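Enoyl-CoA hydratase/carnithine racemase (Magnetospirillum magneticum, PDB 4NEK) probably isomerises the double bond of enoyl-CoA thioesters, shifting it between the delta-3 and delta-2 positions. Local coordinates at residues M18-K23 against G63-D68. Sequence-based numbering, arbitrary orientation.
Sequences MNRPDK and GNDLPD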
HETATM    1  N   MSE C  18       6.188  -6.066 -31.743  1.00 31.97           N
HETATM    2  CA  MSE C  18       6.820  -4.923 -32.370  1.00 32.31           C
HETATM    3  C   MSE C  18       8.281  -5.212 -32.403  1.00 32.49           C
HETATM    4  O   MSE C  18       8.861  -5.661 -31.421  1.00 29.01           O
HETATM    5  CB  MSE C  18       6.536  -3.660 -31.611  1.00 33.44           C
HETATM    6  CG  MSE C  18       5.032  -3.371 -31.676  1.00 38.84           C
HETATM    7 SE   MSE C  18       4.574  -1.835 -30.487  1.00 47.31          SE
HETATM    8  CE  MSE C  18       4.561  -2.789 -28.731  1.00 45.84           C
ATOM      9  N   ASN C  19       8.883  -4.932 -33.551  1.00 35.05           N
ATOM     10  CA  ASN C  19      10.225  -5.380 -33.835  1.00 34.61           C
ATOM     11  C   ASN C  19      11.078  -4.346 -34.570  1.00 33.22           C
ATOM     12  O   ASN C  19      11.494  -4.549 -35.682  1.00 32.27           O
ATOM     13  CB  ASN C  19      10.139  -6.645 -34.655  1.00 37.13           C
ATOM     14  CG  ASN C  19      11.493  -7.322 -34.822  1.00 37.31           C
ATOM     15  OD1 ASN C  19      12.295  -7.368 -33.902  1.00 39.69           O
ATOM     16  ND2 ASN C  19      11.736  -7.852 -35.988  1.00 37.37           N
ATOM     17  N   ARG C  20      11.330  -3.233 -33.899  1.00 30.07           N
ATOM     18  CA  ARG C  20      12.244  -2.220 -34.337  1.00 28.66           C
ATOM     19  C   ARG C  20      13.156  -1.919 -33.152  1.00 28.38           C
ATOM     20  O   ARG C  20      13.194  -0.811 -32.637  1.00 30.49           O
ATOM     21  CB  ARG C  20      11.444  -0.999 -34.779  1.00 28.21           C
ATOM     22  CG  ARG C  20      12.252   0.053 -35.494  1.00 29.34           C
ATOM     23  CD  ARG C  20      11.366   1.233 -35.857  1.00 30.70           C
ATOM     24  NE  ARG C  20      12.104   2.238 -36.616  1.00 31.43           N
ATOM     25  CZ  ARG C  20      11.926   3.564 -36.539  1.00 32.25           C
ATOM     26  NH1 ARG C  20      11.045   4.116 -35.719  1.00 35.97           N
ATOM     27  NH2 ARG C  20      12.675   4.355 -37.259  1.00 29.62           N
ATOM     28  N   PRO C  21      13.858  -2.930 -32.690  1.00 29.44           N
ATOM     29  CA  PRO C  21      14.493  -2.807 -31.386  1.00 33.27           C
ATOM     30  C   PRO C  21      15.548  -1.739 -31.337  1.00 36.56           C
ATOM     31  O   PRO C  21      15.784  -1.176 -30.264  1.00 41.61           O
ATOM     32  CB  PRO C  21      15.135  -4.179 -31.157  1.00 32.07           C
ATOM     33  CG  PRO C  21      15.180  -4.811 -32.499  1.00 33.17           C
ATOM     34  CD  PRO C  21      14.009  -4.270 -33.262  1.00 29.86           C
ATOM     35  N   ASP C  22      16.154  -1.426 -32.482  1.00 39.12           N
ATOM     36  CA  ASP C  22      17.192  -0.400 -32.525  1.00 40.70           C
ATOM     37  C   ASP C  22      16.683   0.973 -32.165  1.00 37.40           C
ATOM     38  O   ASP C  22      17.442   1.791 -31.730  1.00 36.95           O
ATOM     39  CB  ASP C  22      17.832  -0.325 -33.893  1.00 49.34           C
ATOM     40  CG  ASP C  22      18.739  -1.491 -34.170  1.00 63.34           C
ATOM     41  OD1 ASP C  22      19.128  -2.208 -33.211  1.00 72.02           O
ATOM     42  OD2 ASP C  22      19.090  -1.677 -35.360  1.00 75.26           O
ATOM     43  N   LYS C  23      15.402   1.238 -32.342  1.00 38.89           N
ATOM     44  CA  LYS C  23      14.866   2.533 -31.967  1.00 39.36           C
ATOM     45  C   LYS C  23      13.837   2.400 -30.870  1.00 33.99           C
ATOM     46  O   LYS C  23      12.903   3.210 -30.770  1.00 26.53           O
ATOM     47  CB  LYS C  23      14.255   3.191 -33.196  1.00 48.15           C
ATOM     48  CG  LYS C  23      15.252   3.356 -34.327  1.00 54.26           C
ATOM     49  CD  LYS C  23      15.026   4.708 -34.981  1.00 68.96           C
ATOM     50  CE  LYS C  23      15.748   4.825 -36.307  1.00 76.77           C
ATOM     51  NZ  LYS C  23      17.196   4.581 -36.096  1.00 86.23           N
ATOM     52  N   GLY C  63       6.962   5.084 -28.214  1.00 30.80           N
ATOM     53  CA  GLY C  63       5.957   5.975 -28.709  1.00 32.63           C
ATOM     54  C   GLY C  63       6.265   6.309 -30.127  1.00 34.25           C
ATOM     55  O   GLY C  63       7.003   5.607 -30.786  1.00 31.34           O
ATOM     56  N   ASN C  64       5.653   7.372 -30.624  1.00 35.77           N
ATOM     57  CA  ASN C  64       5.867   7.707 -32.003  1.00 38.33           C
ATOM     58  C   ASN C  64       7.266   8.156 -32.271  1.00 35.61           C
ATOM     59  O   ASN C  64       7.872   8.836 -31.457  1.00 31.83           O
ATOM     60  CB  ASN C  64       4.924   8.785 -32.447  1.00 40.26           C
ATOM     61  CG  ASN C  64       3.599   8.209 -32.827  1.00 47.13           C
ATOM     62  OD1 ASN C  64       3.458   7.566 -33.873  1.00 53.53           O
ATOM     63  ND2 ASN C  64       2.608   8.428 -31.984  1.00 49.92           N
ATOM     64  N   ASP C  65       7.769   7.766 -33.433  1.00 34.34           N
ATOM     65  CA  ASP C  65       9.022   8.293 -33.915  1.00 34.21           C
ATOM     66  C   ASP C  65       8.818   9.789 -34.045  1.00 32.43           C
ATOM     67  O   ASP C  65       7.875  10.236 -34.700  1.00 32.34           O
ATOM     68  CB  ASP C  65       9.418   7.571 -35.233  1.00 40.94           C
ATOM     69  CG  ASP C  65      10.761   8.138 -35.840  1.00 43.82           C
ATOM     70  OD1 ASP C  65      10.880   9.332 -36.421  1.00 49.79           O
ATOM     71  OD2 ASP C  65      11.723   7.338 -35.671  1.00 45.70           O
ATOM     72  N   LEU C  66       9.667  10.568 -33.409  1.00 31.59           N
ATOM     73  CA  LEU C  66       9.388  12.000 -33.295  1.00 34.69           C
ATOM     74  C   LEU C  66       9.514  12.794 -34.623  1.00 32.59           C
ATOM     75  O   LEU C  66       8.602  13.550 -34.983  1.00 26.50           O
ATOM     76  CB  LEU C  66      10.253  12.596 -32.179  1.00 39.33           C
ATOM     77  CG  LEU C  66      10.140  14.103 -32.038  1.00 48.49           C
ATOM     78  CD1 LEU C  66       8.728  14.481 -31.595  1.00 49.21           C
ATOM     79  CD2 LEU C  66      11.210  14.633 -31.092  1.00 50.23           C
ATOM     80  N   PRO C  67      10.612  12.590 -35.378  1.00 32.56           N
ATOM     81  CA  PRO C  67      10.708  13.205 -36.701  1.00 32.07           C
ATOM     82  C   PRO C  67       9.509  12.886 -37.562  1.00 31.89           C
ATOM     83  O   PRO C  67       8.908  13.775 -38.151  1.00 32.47           O
ATOM     84  CB  PRO C  67      11.938  12.550 -37.297  1.00 33.88           C
ATOM     85  CG  PRO C  67      12.791  12.211 -36.123  1.00 35.34           C
ATOM     86  CD  PRO C  67      11.867  11.927 -34.978  1.00 33.87           C
ATOM     87  N   ASP C  68       9.119  11.625 -37.600  1.00 31.87           N
ATOM     88  CA  ASP C  68       7.962  11.235 -38.384  1.00 35.51           C
ATOM     89  C   ASP C  68       6.684  11.946 -37.923  1.00 36.41           C
ATOM     90  O   ASP C  68       5.830  12.348 -38.715  1.00 36.44           O
ATOM     91  CB  ASP C  68       7.757   9.736 -38.286  1.00 37.15           C
ATOM     92  CG  ASP C  68       6.554   9.280 -39.056  1.00 40.72           C
ATOM     93  OD1 ASP C  68       6.689   9.064 -40.256  1.00 49.39           O
ATOM     94  OD2 ASP C  68       5.457   9.109 -38.456  1.00 50.79           O
TER
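R20 and D65 show how one charged pair can join two loops across the surface of a protein while the same carboxylate caps the start of a helix. The R20 side chain has CG anti to the backbone N (chi1 -170°) and is extended from CG to NE, which brings the guanidinium to the acidic group. There NH1 gives a salt-bridging hydrogen bond to D65 OD2 at 3.3 Å, the oxygen lying near the guanidinium plane. NH1 meets OD2 on its anti side, 27° out of the carboxylate plane, and the two flat groups are turned 37° against each other. NH2 stands 3.5 Å from the same OD2, so the arginine approaches one oxygen rather than pairing with both.

The other oxygen works within its own segment. D65 is the N-cap of helix 66-69, and its OD1 accepts from the backbone N of D68 at 3.1 Å, using its anti lone pair in a nearly straight bond. Bonds at both oxygens probably limit the rotation of the carboxylate. Replacing D65 with an alanine removes both oxygens, which would probably leave D68 N uncapped and R20 without its acidic mate.

The close-fitting part is the arginine end: K23 CD lies over the rim of one guanidinium face, the stronger partner of R20 is the carbonyl of A26, which accepts from NH1, and the chain rests on I28 and M31. Toward solvent the contact is looser. K23 is exposed, its CD reaches only to 4.3 Å from D65 OD2, and its NZ, 6.1 Å from that oxygen, adds at most a distant attraction. Little surface is buried, 82 Å² in all. In the crotonase-like fold this contact lies at the periphery, bringing the loop between strand 13-18 and helix 29-44 against the start of helix 66-69, with I28 touching both R20 and D65.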